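Alcohol dehydrogenase, zinc-containing (Thermotoga maritima, PDB 1VJ0) probably catalyses zinc-dependent oxidation of alcohols, as in the medium-chain dehydrogenases, and binds two zinc ions in each chain. Local coordinates at residues N27-V31 / A359-L363; R68-I74 / G134-S140; I350-L356 / A371-Y377; S179-A183 / P206-G211; F35-P41 / Y142-R146. All blocks are in the same frame, centred on the assembly; numbering follows the deposited sequence.

Contact 1: N27-V31 / A359-L363; sequences NQPLV and ANKAL
L30 meets the start of helix 359-368 with both its backbone and its side chain. CG stands beside the backbone N, anti to the carbonyl carbon (chi1 -56°), which carries the side chain obliquely across the amide of N360 and on toward the helix. CB lies 3.6 Å from N360 OD1 and only slightly farther from ND2, so the methylene rests against both ends of the amide. CG stays near the same oxygen. The branch ending in CD1 leaves polar company: it sits 3.8 Å from A359 CB and 4.0 Å from L363 CD1, and the two leucine side chains cross at about a right angle one helical turn beyond A359.

The amide itself grips the backbone of the same leucine twice. L30 N donates to N360 OD1 at 2.8 Å with an N-H...O angle of 150°, while N360 ND2 donates to L30 O at 3.1 Å in a straighter bond of 164°. Each donor lies on a lone pair in the plane of the carbonyl it meets, and L30 O also lies in the plane of the N360 amide. The pair of bonds fixes which end of the amide is oxygen and holds the group against rotation. P29 CA comes to 3.4 Å from N360 OD1.

M21 and F62 extend the apolar surroundings of L30. A helix-borne asparagine here pairs with an extended backbone, joining the loop of the 16-22/31-37 hairpin to the C-terminal helix of a zinc-containing dehydrogenase, about 10 Å from the zinc ion bound by C55 and H77, measured from the L363 side chain.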
# COMPACT_ATOMS: atom_id res chain seq x y z
N ASN A 27 -35.19 20.67 20.43
CA ASN A 27 -35.82 21.91 19.97
C ASN A 27 -36.19 22.92 21.04
O ASN A 27 -36.96 23.84 20.76
CB ASN A 27 -37.07 21.58 19.14
CG ASN A 27 -36.76 20.70 17.97
OD1 ASN A 27 -36.03 21.09 17.08
ND2 ASN A 27 -37.31 19.48 17.96
N GLN A 28 -35.71 22.76 22.26
CA GLN A 28 -35.94 23.76 23.31
C GLN A 28 -34.58 24.36 23.67
O GLN A 28 -33.56 23.62 23.70
CB GLN A 28 -36.53 23.12 24.57
CG GLN A 28 -37.97 22.66 24.45
CD GLN A 28 -38.94 23.77 24.08
OE1 GLN A 28 -39.84 23.55 23.29
NE2 GLN A 28 -38.75 24.97 24.63
N PRO A 29 -34.53 25.66 23.97
CA PRO A 29 -33.25 26.29 24.25
C PRO A 29 -32.35 25.48 25.23
O PRO A 29 -32.85 24.84 26.17
CB PRO A 29 -33.65 27.63 24.86
CG PRO A 29 -34.99 27.93 24.28
CD PRO A 29 -35.66 26.61 24.07
N LEU A 30 -31.06 25.48 24.98
CA LEU A 30 -30.11 24.97 25.98
C LEU A 30 -30.23 25.78 27.26
O LEU A 30 -30.40 26.99 27.22
CB LEU A 30 -28.70 25.10 25.46
CG LEU A 30 -28.36 24.45 24.13
CD1 LEU A 30 -26.87 24.61 23.87
CD2 LEU A 30 -28.68 23.05 24.17
N VAL A 31 -30.14 25.11 28.40
CA VAL A 31 -30.31 25.79 29.68
C VAL A 31 -29.00 25.82 30.48
O VAL A 31 -28.23 24.83 30.53
CB VAL A 31 -31.45 25.18 30.52
CG1 VAL A 31 -32.71 25.10 29.68
CG2 VAL A 31 -31.10 23.82 31.01
N ALA A 359 -24.69 30.07 23.73
CA ALA A 359 -24.70 28.86 22.93
C ALA A 359 -25.96 28.74 22.03
O ALA A 359 -25.90 28.20 20.91
CB ALA A 359 -24.45 27.57 23.82
N ASN A 360 -27.10 29.21 22.50
CA ASN A 360 -28.31 29.10 21.66
C ASN A 360 -28.17 29.96 20.40
O ASN A 360 -28.55 29.53 19.29
CB ASN A 360 -29.57 29.48 22.46
CG ASN A 360 -29.93 28.41 23.44
OD1 ASN A 360 -30.27 27.31 23.04
ND2 ASN A 360 -29.83 28.70 24.74
N LYS A 361 -27.61 31.16 20.56
CA LYS A 361 -27.35 32.06 19.43
C LYS A 361 -26.31 31.47 18.48
O LYS A 361 -26.47 31.55 17.28
CB LYS A 361 -26.90 33.44 19.96
CG LYS A 361 -26.58 34.50 18.93
CD LYS A 361 -27.75 34.86 18.02
N ALA A 362 -25.25 30.87 19.01
CA ALA A 362 -24.29 30.15 18.20
C ALA A 362 -24.93 29.13 17.28
O ALA A 362 -24.62 29.09 16.10
CB ALA A 362 -23.25 29.45 19.06
N LEU A 363 -25.77 28.25 17.82
CA LEU A 363 -26.49 27.27 17.00
C LEU A 363 -27.38 27.95 15.95
O LEU A 363 -27.46 27.53 14.82
CB LEU A 363 -27.33 26.37 17.88
CG LEU A 363 -26.54 25.42 18.80
CD1 LEU A 363 -27.39 24.85 19.94
CD2 LEU A 363 -25.94 24.29 18.03

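Contact 2: R68-I74 / G134-S140; sequences RVPLPII and GINRGCS
P72 and C139 provide the one direct hydrogen bond between the two loops: C139 N donates to P72 O at 3.1 Å with an angle of 164°, approaching from above the carbonyl plane. Two waters add bridges. The first donates to P72 O and accepts from S140 N, so that P72 O is gripped twice; the second accepts from I74 N at 2.9 Å and donates to R137 O. A CA-H...O contact of 3.3 Å from G134 CA to I74 O supplements them.

The apolar contacts gather round C139. With SG held between the backbone N and carbonyl carbon (chi1 68°), the sulfur lies against P72 CB at 3.8 Å, and C139 CB packs on the CG1 and CD1 end of I74.

Other carbons make van der Waals contact with backbone polar atoms. I135 O, buried without a polar partner in the model, is met by P70 CD at 3.5 Å, by V69 CG2 and by I73 CD1 at 3.4 Å, while P70 CG lies beside G138 N. Were P70 a glycine, lacking those ring carbons, a gap would probably open over I135 O and the G138 backbone.

One contact involves a charged plane: I135 CG2 sits 3.6 Å above the centre of the R68 guanidinium, whose NH2 is salt-bridged to D66 and whose NH1 hydrogen-bonds an unidentified molecule, probably from the crystallisation liquor.

I135 also touches H77, a zinc ligand, which places I135, at one end of the paired loops, just behind a first-shell ligand within the GroES-like domain of a zinc-containing alcohol dehydrogenase.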
# COMPACT_ATOMS: atom_id res chain seq x y z
N ARG A 68 -28.22 8.89 18.08
CA ARG A 68 -27.26 8.55 19.16
C ARG A 68 -27.45 9.34 20.46
O ARG A 68 -26.85 9.00 21.49
CB ARG A 68 -25.83 8.77 18.67
CG ARG A 68 -25.48 7.89 17.46
CD ARG A 68 -24.10 8.18 16.89
NE ARG A 68 -24.03 9.51 16.25
CZ ARG A 68 -22.89 10.07 15.84
NH1 ARG A 68 -21.73 9.45 16.00
NH2 ARG A 68 -22.91 11.29 15.29
N VAL A 69 -28.25 10.40 20.43
CA VAL A 69 -28.19 11.42 21.46
C VAL A 69 -29.10 11.21 22.66
O VAL A 69 -30.32 11.39 22.55
CB VAL A 69 -28.46 12.81 20.87
CG1 VAL A 69 -28.35 13.91 21.97
CG2 VAL A 69 -27.45 13.09 19.79
N PRO A 70 -28.50 10.93 23.82
CA PRO A 70 -29.24 10.82 25.05
C PRO A 70 -29.60 12.22 25.53
O PRO A 70 -28.91 13.18 25.17
CB PRO A 70 -28.21 10.23 26.01
CG PRO A 70 -26.86 10.74 25.50
CD PRO A 70 -27.03 10.75 24.03
N LEU A 71 -30.64 12.31 26.35
CA LEU A 71 -31.00 13.52 27.10
C LEU A 71 -31.06 13.22 28.60
O LEU A 71 -31.55 12.15 28.99
CB LEU A 71 -32.35 14.00 26.61
CG LEU A 71 -32.41 14.47 25.16
CD1 LEU A 71 -33.80 14.83 24.74
CD2 LEU A 71 -31.50 15.68 24.99
N PRO A 72 -30.57 14.14 29.44
CA PRO A 72 -29.96 15.40 28.98
C PRO A 72 -28.53 15.19 28.59
O PRO A 72 -27.97 14.15 28.94
CB PRO A 72 -30.02 16.28 30.23
CG PRO A 72 -29.91 15.31 31.35
CD PRO A 72 -30.79 14.18 30.89
N ILE A 73 -27.95 16.18 27.90
CA ILE A 73 -26.57 16.10 27.43
C ILE A 73 -25.99 17.50 27.36
O ILE A 73 -26.71 18.45 27.02
CB ILE A 73 -26.49 15.40 26.02
CG1 ILE A 73 -25.06 15.27 25.54
CG2 ILE A 73 -27.33 16.15 24.95
CD1 ILE A 73 -24.90 14.43 24.32
N ILE A 74 -24.70 17.59 27.67
CA ILE A 74 -23.88 18.74 27.31
C ILE A 74 -23.20 18.50 25.93
O ILE A 74 -22.30 17.67 25.77
CB ILE A 74 -22.85 19.06 28.41
CG1 ILE A 74 -23.54 19.39 29.75
CG2 ILE A 74 -21.97 20.21 27.96
CD1 ILE A 74 -22.66 19.23 31.00
N GLY A 134 -19.86 14.94 23.98
CA GLY A 134 -20.85 15.86 23.43
C GLY A 134 -21.81 15.27 22.41
O GLY A 134 -22.62 16.03 21.85
N ILE A 135 -21.74 13.95 22.16
CA ILE A 135 -22.61 13.25 21.18
C ILE A 135 -23.42 12.10 21.82
O ILE A 135 -24.66 12.13 21.83
CB ILE A 135 -21.78 12.79 19.94
CG1 ILE A 135 -21.09 14.01 19.31
CG2 ILE A 135 -22.68 12.09 18.89
CD1 ILE A 135 -20.60 13.80 17.91
N ASN A 136 -22.74 11.10 22.38
CA ASN A 136 -23.47 9.94 22.93
C ASN A 136 -23.17 9.71 24.41
O ASN A 136 -23.40 8.65 24.94
CB ASN A 136 -23.25 8.66 22.09
CG ASN A 136 -21.80 8.17 22.05
OD1 ASN A 136 -20.91 8.66 22.76
ND2 ASN A 136 -21.56 7.16 21.19
N ARG A 137 -22.65 10.75 25.05
CA ARG A 137 -22.31 10.76 26.46
C ARG A 137 -23.14 11.83 27.15
O ARG A 137 -22.83 13.01 27.05
CB ARG A 137 -20.83 11.09 26.60
CG ARG A 137 -19.95 10.08 25.95
CD ARG A 137 -18.51 10.21 26.34
NE ARG A 137 -18.38 9.70 27.68
CZ ARG A 137 -17.26 9.38 28.25
NH1 ARG A 137 -16.14 9.45 27.56
NH2 ARG A 137 -17.27 8.92 29.49
N GLY A 138 -24.20 11.39 27.83
CA GLY A 138 -25.15 12.25 28.54
C GLY A 138 -24.55 12.88 29.79
O GLY A 138 -23.43 12.54 30.23
N CYS A 139 -25.24 13.86 30.34
CA CYS A 139 -24.68 14.57 31.46
C CYS A 139 -25.38 14.30 32.79
O CYS A 139 -25.09 14.93 33.79
CB CYS A 139 -24.67 16.06 31.15
SG CYS A 139 -26.31 16.79 31.06
N SER A 140 -26.29 13.33 32.85
CA SER A 140 -27.06 13.22 34.07
C SER A 140 -26.30 12.47 35.21
O SER A 140 -26.52 12.76 36.37
CB SER A 140 -28.45 12.62 33.80
OG SER A 140 -28.29 11.32 33.37
O HOH W 1 -27.79 11.91 30.47
O HOH W 2 -22.47 15.68 27.95

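Contact 3: I350-L356 / A371-Y377; sequences ITHRLPL and ALKVILY
Y377 turns one face of its ring to the chain at L354 and P355: P355 CA lies 4.0 Å from the ring centroid, 13° off the normal, in a CH-pi contact, and L354 O and P355 N also lie over the face. With CG between the backbone N and carbonyl carbon (chi1 58°), the ring swings back across the neighbouring strand. The R353 and Y377 side chains cross at about a right angle, yet the guanidinium and ring planes are only 27° apart. Y377 CD2 lies over one guanidinium face, displaced toward the rim, while I375 CG2 stands at the edge; the charge itself is met by D171. A water joins Y377 OH to R353 O. At the opposite end, A371 CB approaches the H352 ring obliquely, 3.2 Å from ND1.

Parallel backbone bonds join the strands, donors alternating between them: I375 N bonds H352 O, L354 N bonds I375 O at 2.9 Å, Y377 N bonds L354 O, and L356 N bonds Y377 O. T351 extends the pairing, since its N donates to K373 O and its OG1 accepts from L372 N at 3.0 Å. I350 packs on I375, and L354 CB meets the CD2 branch of L376.

Helix 359-368 connects the two parallel strands in a beta-alpha-beta unit. That helix packs against the face bearing H352, L354, V374 and L376, whereas helix 170-188 touches I350 and I375. K373 NZ hydrogen-bonds V54 O and forms a salt bridge with the zinc ligand E78, and strand 374-377 pairs antiparallel with strand 45-54.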
# COMPACT_ATOMS: atom_id res chain seq x y z
N ILE A 350 -13.00 31.01 11.11
CA ILE A 350 -13.76 31.38 12.33
C ILE A 350 -14.38 32.73 12.12
O ILE A 350 -13.68 33.72 12.06
CB ILE A 350 -12.88 31.34 13.59
CG1 ILE A 350 -12.35 29.92 13.78
CG2 ILE A 350 -13.71 31.83 14.84
CD1 ILE A 350 -11.14 29.79 14.65
N THR A 351 -15.69 32.75 11.95
CA THR A 351 -16.37 34.00 11.66
C THR A 351 -16.97 34.63 12.87
O THR A 351 -17.24 35.84 12.84
CB THR A 351 -17.48 33.81 10.62
OG1 THR A 351 -18.30 32.70 10.97
CG2 THR A 351 -16.90 33.50 9.25
N HIS A 352 -17.19 33.84 13.93
CA HIS A 352 -17.88 34.36 15.11
C HIS A 352 -17.27 33.72 16.36
O HIS A 352 -17.00 32.52 16.37
CB HIS A 352 -19.33 33.96 15.06
CG HIS A 352 -20.10 34.63 13.95
ND1 HIS A 352 -20.07 34.18 12.65
CD2 HIS A 352 -20.90 35.72 13.96
CE1 HIS A 352 -20.82 34.97 11.90
NE2 HIS A 352 -21.36 35.89 12.67
N ARG A 353 -17.08 34.52 17.39
CA ARG A 353 -16.69 34.01 18.71
C ARG A 353 -17.68 34.53 19.71
O ARG A 353 -17.86 35.74 19.82
CB ARG A 353 -15.31 34.49 19.11
CG ARG A 353 -14.22 34.03 18.18
CD ARG A 353 -12.89 33.66 18.83
NE ARG A 353 -12.58 34.53 19.96
CZ ARG A 353 -12.30 34.15 21.22
NH1 ARG A 353 -12.27 32.87 21.55
NH2 ARG A 353 -12.05 35.08 22.14
N LEU A 354 -18.36 33.62 20.40
CA LEU A 354 -19.41 33.98 21.35
C LEU A 354 -19.09 33.45 22.72
O LEU A 354 -18.41 32.47 22.81
CB LEU A 354 -20.76 33.42 20.92
CG LEU A 354 -21.55 34.28 19.93
CD1 LEU A 354 -20.77 34.63 18.70
CD2 LEU A 354 -22.80 33.53 19.53
N PRO A 355 -19.61 34.10 23.76
CA PRO A 355 -19.57 33.57 25.12
C PRO A 355 -20.34 32.27 25.23
O PRO A 355 -21.38 32.11 24.57
CB PRO A 355 -20.28 34.63 25.97
CG PRO A 355 -20.47 35.78 25.15
CD PRO A 355 -20.32 35.39 23.70
N LEU A 356 -19.88 31.37 26.09
CA LEU A 356 -20.60 30.07 26.28
C LEU A 356 -22.10 30.24 26.53
O LEU A 356 -22.92 29.50 25.99
CB LEU A 356 -19.99 29.27 27.45
CG LEU A 356 -20.73 28.03 27.91
CD1 LEU A 356 -20.99 27.07 26.74
CD2 LEU A 356 -19.91 27.40 29.05
N ALA A 371 -23.01 32.17 10.14
CA ALA A 371 -21.64 31.84 10.51
C ALA A 371 -21.15 30.69 9.64
O ALA A 371 -21.94 29.81 9.26
CB ALA A 371 -21.56 31.44 12.00
N LEU A 372 -19.84 30.69 9.37
CA LEU A 372 -19.17 29.55 8.78
C LEU A 372 -18.73 28.60 9.91
O LEU A 372 -18.94 27.39 9.84
CB LEU A 372 -17.97 30.01 7.94
CG LEU A 372 -17.01 29.02 7.29
CD1 LEU A 372 -17.74 28.05 6.44
CD2 LEU A 372 -15.98 29.74 6.41
N LYS A 373 -18.09 29.18 10.93
CA LYS A 373 -17.73 28.49 12.15
C LYS A 373 -17.78 29.44 13.34
O LYS A 373 -17.24 30.55 13.29
CB LYS A 373 -16.31 27.88 12.02
CG LYS A 373 -15.97 26.95 13.10
CD LYS A 373 -16.57 25.60 12.81
CE LYS A 373 -16.55 24.74 14.00
NZ LYS A 373 -17.39 23.59 13.64
N VAL A 374 -18.45 28.99 14.40
CA VAL A 374 -18.48 29.68 15.68
C VAL A 374 -17.65 28.93 16.70
O VAL A 374 -17.76 27.71 16.81
CB VAL A 374 -19.89 29.76 16.27
CG1 VAL A 374 -19.87 30.59 17.60
CG2 VAL A 374 -20.87 30.36 15.26
N ILE A 375 -16.89 29.69 17.46
CA ILE A 375 -16.21 29.24 18.66
C ILE A 375 -16.85 29.84 19.93
O ILE A 375 -17.15 31.04 20.00
CB ILE A 375 -14.72 29.64 18.59
CG1 ILE A 375 -14.09 29.05 17.33
CG2 ILE A 375 -13.95 29.19 19.85
CD1 ILE A 375 -14.00 27.54 17.27
N LEU A 376 -17.06 29.00 20.94
CA LEU A 376 -17.60 29.47 22.23
C LEU A 376 -16.46 29.55 23.22
O LEU A 376 -15.54 28.71 23.23
CB LEU A 376 -18.67 28.52 22.78
CG LEU A 376 -19.97 28.40 21.96
CD1 LEU A 376 -20.84 27.26 22.43
CD2 LEU A 376 -20.73 29.73 21.99
N TYR A 377 -16.53 30.54 24.08
CA TYR A 377 -15.58 30.63 25.15
C TYR A 377 -16.29 30.81 26.49
O TYR A 377 -17.19 31.66 26.64
CB TYR A 377 -14.56 31.73 24.88
CG TYR A 377 -15.14 33.06 24.71
CD1 TYR A 377 -15.43 33.86 25.82
CD2 TYR A 377 -15.40 33.57 23.44
CE1 TYR A 377 -15.99 35.13 25.66
CE2 TYR A 377 -15.95 34.82 23.28
CZ TYR A 377 -16.23 35.59 24.37
OH TYR A 377 -16.76 36.84 24.16
O HOH W 3 -18.10 37.84 21.90

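Contact 4: S179-A183 / P206-G211; sequences SGATA and PLGLFG
The segments 179-183 and 206-211 of two helices approach to 8.2 Å between axes and cross at -57°, the nearest CA pairs being S179-L207, G180-F210 and A183-G211. No hydrogen bond passes between them; the packing rests on a few close carbon contacts.

F210 lays one face of its ring over the G180 backbone. G180 CA is 3.9 Å from the ring centroid, 26° off the normal and displaced toward the rim, in a CH-pi contact. A side chain on G180 would collide with the ring, and its absence lets the aromatic group come against the helix. F210 CB also meets A183 CB at 4.2 Å. Replacing F210 by an alanine would probably open a gap over G180 and leave its CA without the ring that packs on it.

L207 also packs on A183. Its CG lies opposite the backbone N (chi1 180°), which carries CD1 across to the neighbouring helix, 3.4 Å from S179 O and 3.8 Å from A183 CB, with T182 CG2 farther along. The backbone at G211, with no side chain, faces A183 CB. S179 CB rests 3.9 Å from P206 CB.

M175 and A176 of helix 170-188 also pack on F210. That helix carries the zinc ligand C178, while G208 belongs to a GxGxxG sequence after strand 198-202, consistent with the first strand-turn-helix of a Rossmann-type, nucleotide-binding domain.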
# COMPACT_ATOMS: atom_id res chain seq x y z
N SER A 179 -13.96 18.66 11.62
CA SER A 179 -13.94 18.73 10.17
C SER A 179 -12.54 18.43 9.62
O SER A 179 -12.40 17.72 8.66
CB SER A 179 -14.40 20.13 9.73
OG SER A 179 -13.67 21.13 10.45
N GLY A 180 -11.51 18.93 10.26
CA GLY A 180 -10.15 18.72 9.79
C GLY A 180 -9.64 17.30 9.82
O GLY A 180 -8.98 16.86 8.87
N ALA A 181 -9.94 16.56 10.87
CA ALA A 181 -9.50 15.17 10.92
C ALA A 181 -10.27 14.25 9.97
O ALA A 181 -9.72 13.28 9.42
CB ALA A 181 -9.51 14.67 12.34
N THR A 182 -11.55 14.57 9.73
CA THR A 182 -12.29 13.82 8.76
C THR A 182 -11.74 14.11 7.35
O THR A 182 -11.51 13.18 6.57
CB THR A 182 -13.80 14.14 8.91
OG1 THR A 182 -14.24 13.66 10.16
CG2 THR A 182 -14.61 13.41 7.86
N ALA A 183 -11.47 15.38 7.03
CA ALA A 183 -10.81 15.70 5.76
C ALA A 183 -9.43 15.00 5.65
O ALA A 183 -9.08 14.43 4.63
CB ALA A 183 -10.67 17.24 5.59
N PRO A 206 -16.39 24.06 6.31
CA PRO A 206 -15.10 23.75 7.00
C PRO A 206 -14.42 22.48 6.52
O PRO A 206 -13.18 22.44 6.37
CB PRO A 206 -15.51 23.61 8.47
CG PRO A 206 -16.64 24.58 8.58
CD PRO A 206 -17.45 24.45 7.26
N LEU A 207 -15.20 21.44 6.28
CA LEU A 207 -14.63 20.19 5.74
C LEU A 207 -13.90 20.40 4.43
O LEU A 207 -12.69 20.05 4.27
CB LEU A 207 -15.74 19.15 5.60
CG LEU A 207 -15.32 17.76 5.05
CD1 LEU A 207 -14.42 17.07 6.02
CD2 LEU A 207 -16.53 16.91 4.82
N GLY A 208 -14.61 20.98 3.45
CA GLY A 208 -14.00 21.23 2.14
C GLY A 208 -12.82 22.20 2.22
O GLY A 208 -11.78 22.02 1.54
N LEU A 209 -12.95 23.20 3.07
CA LEU A 209 -11.87 24.19 3.26
C LEU A 209 -10.60 23.64 3.94
O LEU A 209 -9.47 23.92 3.49
CB LEU A 209 -12.41 25.40 3.97
CG LEU A 209 -13.48 26.21 3.21
CD1 LEU A 209 -14.13 27.17 4.17
CD2 LEU A 209 -12.87 26.97 2.04
N PHE A 210 -10.75 22.81 4.96
CA PHE A 210 -9.60 22.07 5.48
C PHE A 210 -8.98 21.19 4.39
O PHE A 210 -7.77 21.10 4.31
CB PHE A 210 -9.97 21.21 6.71
CG PHE A 210 -9.71 21.87 8.00
CD1 PHE A 210 -10.66 22.72 8.57
CD2 PHE A 210 -8.52 21.64 8.68
CE1 PHE A 210 -10.40 23.34 9.78
CE2 PHE A 210 -8.28 22.23 9.88
CZ PHE A 210 -9.20 23.10 10.42
N GLY A 211 -9.83 20.58 3.55
CA GLY A 211 -9.40 19.80 2.37
C GLY A 211 -8.42 20.58 1.50
O GLY A 211 -7.43 20.03 1.03

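Contact 5: F35-P41 / Y142-R146; sequences FEISDIP and YPHLR
I37 and L145 form the firm centre of this contact, reaching tip to tip with I37 CG1 3.6 Å from L145 CD1. I37 CD1 also presses to 3.4 Å from P143 O. The second branch of L145 goes to F35: CD2 stands over one ring face, 4.2 Å from the centroid and 25° off the normal, in a CH-pi contact, as the two side chains slide past each other in opposite directions. A18 and H152 also touch L145, and A20 touches F35, so this part is embedded between strands. H144 adds its ring beside F35, the centroids 5.3 Å apart and the planes oblique at 36°; its ND1 is tied to C139 O.

Here the second strand of the 16-22/31-37 hairpin meets a turn-rich loop leading to strand 152-155. The loop contains a cis peptide before P143 and an inverse gamma turn centred on L145, whose tight bend probably helps present the leucine to F35 and I37.

Toward solvent, carbon packing gives way to the polar anchoring of Y142, and only the P41 end is loose. Y142, with CG opposite its backbone N (chi1 -178°), reaches the exposed turn after the strand. Its hydroxyl accepts from S38 N at 2.8 Å and donates to D39 O on a lone pair in the carbonyl plane; the modelled 2.5 Å for that second bond, from Y142 OH, is doubtfully short. E36 O lies at the ring edge. Beyond them P41 CD meets P143 CG at 4.0 Å, and P41 slides loosely past the R146 guanidinium.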
# COMPACT_ATOMS: atom_id res chain seq x y z
N PHE A 35 -22.64 23.14 38.37
CA PHE A 35 -22.26 21.81 38.89
C PHE A 35 -21.11 21.99 39.89
O PHE A 35 -20.35 22.91 39.78
CB PHE A 35 -21.76 20.91 37.78
CG PHE A 35 -22.75 20.70 36.68
CD1 PHE A 35 -22.83 21.60 35.62
CD2 PHE A 35 -23.58 19.61 36.68
CE1 PHE A 35 -23.77 21.39 34.59
CE2 PHE A 35 -24.51 19.38 35.65
CZ PHE A 35 -24.62 20.27 34.62
N GLU A 36 -20.99 21.11 40.88
CA GLU A 36 -19.84 21.21 41.79
C GLU A 36 -19.07 19.92 41.58
O GLU A 36 -19.63 18.82 41.66
CB GLU A 36 -20.26 21.40 43.27
CG GLU A 36 -19.09 21.16 44.24
CD GLU A 36 -19.36 21.45 45.71
OE1 GLU A 36 -20.54 21.65 46.07
OE2 GLU A 36 -18.39 21.47 46.51
N ILE A 37 -17.80 20.04 41.24
CA ILE A 37 -17.01 18.85 40.90
C ILE A 37 -16.03 18.63 42.05
O ILE A 37 -15.28 19.54 42.39
CB ILE A 37 -16.27 18.98 39.56
CG1 ILE A 37 -17.18 19.35 38.36
CG2 ILE A 37 -15.55 17.70 39.29
CD1 ILE A 37 -18.42 18.44 38.18
N SER A 38 -16.12 17.45 42.69
CA SER A 38 -15.20 17.06 43.76
C SER A 38 -14.36 15.92 43.20
O SER A 38 -13.43 16.16 42.42
CB SER A 38 -15.97 16.69 45.01
OG SER A 38 -15.08 16.27 46.03
N ASP A 39 -14.74 14.70 43.49
CA ASP A 39 -14.04 13.53 43.01
C ASP A 39 -14.25 13.31 41.49
O ASP A 39 -15.27 13.72 40.95
CB ASP A 39 -14.55 12.34 43.83
CG ASP A 39 -13.54 11.28 43.91
OD1 ASP A 39 -12.52 11.40 43.20
OD2 ASP A 39 -13.65 10.27 44.66
N ILE A 40 -13.26 12.75 40.79
CA ILE A 40 -13.44 12.29 39.41
C ILE A 40 -12.99 10.81 39.28
O ILE A 40 -12.19 10.34 40.11
CB ILE A 40 -12.69 13.21 38.40
CG1 ILE A 40 -11.16 13.25 38.63
CG2 ILE A 40 -13.22 14.64 38.48
CD1 ILE A 40 -10.42 14.24 37.72
N PRO A 41 -13.48 10.07 38.28
CA PRO A 41 -13.09 8.67 38.14
C PRO A 41 -11.58 8.49 38.04
O PRO A 41 -10.88 9.34 37.46
CB PRO A 41 -13.81 8.24 36.87
CG PRO A 41 -14.96 9.13 36.86
CD PRO A 41 -14.46 10.46 37.25
N TYR A 142 -23.11 11.80 37.55
CA TYR A 142 -21.90 12.48 38.03
C TYR A 142 -20.71 11.75 37.41
O TYR A 142 -20.78 10.54 37.34
CB TYR A 142 -21.85 12.40 39.57
CG TYR A 142 -20.65 13.12 40.16
CD1 TYR A 142 -19.43 12.45 40.34
CD2 TYR A 142 -20.70 14.48 40.44
CE1 TYR A 142 -18.32 13.09 40.84
CE2 TYR A 142 -19.60 15.14 40.93
CZ TYR A 142 -18.41 14.44 41.15
OH TYR A 142 -17.30 15.10 41.63
N PRO A 143 -19.67 12.45 36.92
CA PRO A 143 -19.39 13.86 37.22
C PRO A 143 -19.94 14.83 36.15
O PRO A 143 -19.57 15.99 36.16
CB PRO A 143 -17.87 13.89 37.27
CG PRO A 143 -17.48 12.89 36.20
CD PRO A 143 -18.48 11.80 36.32
N HIS A 144 -20.86 14.34 35.29
CA HIS A 144 -21.73 15.19 34.42
C HIS A 144 -21.12 15.81 33.17
O HIS A 144 -21.75 15.81 32.11
CB HIS A 144 -22.38 16.32 35.22
CG HIS A 144 -23.06 15.87 36.48
ND1 HIS A 144 -24.15 15.02 36.48
CD2 HIS A 144 -22.80 16.15 37.79
CE1 HIS A 144 -24.52 14.79 37.73
NE2 HIS A 144 -23.73 15.47 38.54
N LEU A 145 -19.90 16.35 33.31
CA LEU A 145 -19.27 17.21 32.30
C LEU A 145 -18.60 16.39 31.21
O LEU A 145 -17.37 16.12 31.26
CB LEU A 145 -18.26 18.17 32.99
CG LEU A 145 -18.82 19.00 34.15
CD1 LEU A 145 -17.74 19.80 34.82
CD2 LEU A 145 -19.99 19.91 33.72
N ARG A 146 -19.40 15.99 30.21
CA ARG A 146 -18.94 15.07 29.17
C ARG A 146 -19.08 15.69 27.78
O ARG A 146 -19.13 14.98 26.77
CB ARG A 146 -19.65 13.72 29.24
CG ARG A 146 -19.40 12.94 30.52
CD ARG A 146 -17.96 12.73 30.88
NE ARG A 146 -17.86 11.71 31.94
CZ ARG A 146 -16.73 11.14 32.32
NH1 ARG A 146 -15.58 11.51 31.77
NH2 ARG A 146 -16.75 10.24 33.28

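Overall arrangement
From the N terminus, residues 27-31 open the widest loop, which contact 1 closes at helix 359-368. Within it, residues 35-41 open a loop closed by contact 5 at 142-146, and this encloses the shorter loop of contact 2, 68-74 to 134-140. These two touch through C139 with H144 and G134 with R146, and both pack on strand 16-22 of the N-terminal hairpin. Contact 4 follows in series, closing the 179-211 loop through strand 198-202. Contact 3 closes a short loop through helix 359-368 and crosses contact 1: A359 and A362 pack on its strands, whereas L372 touches P206 and L209 of contact 4, linking the zinc-binding and Rossmann-type parts.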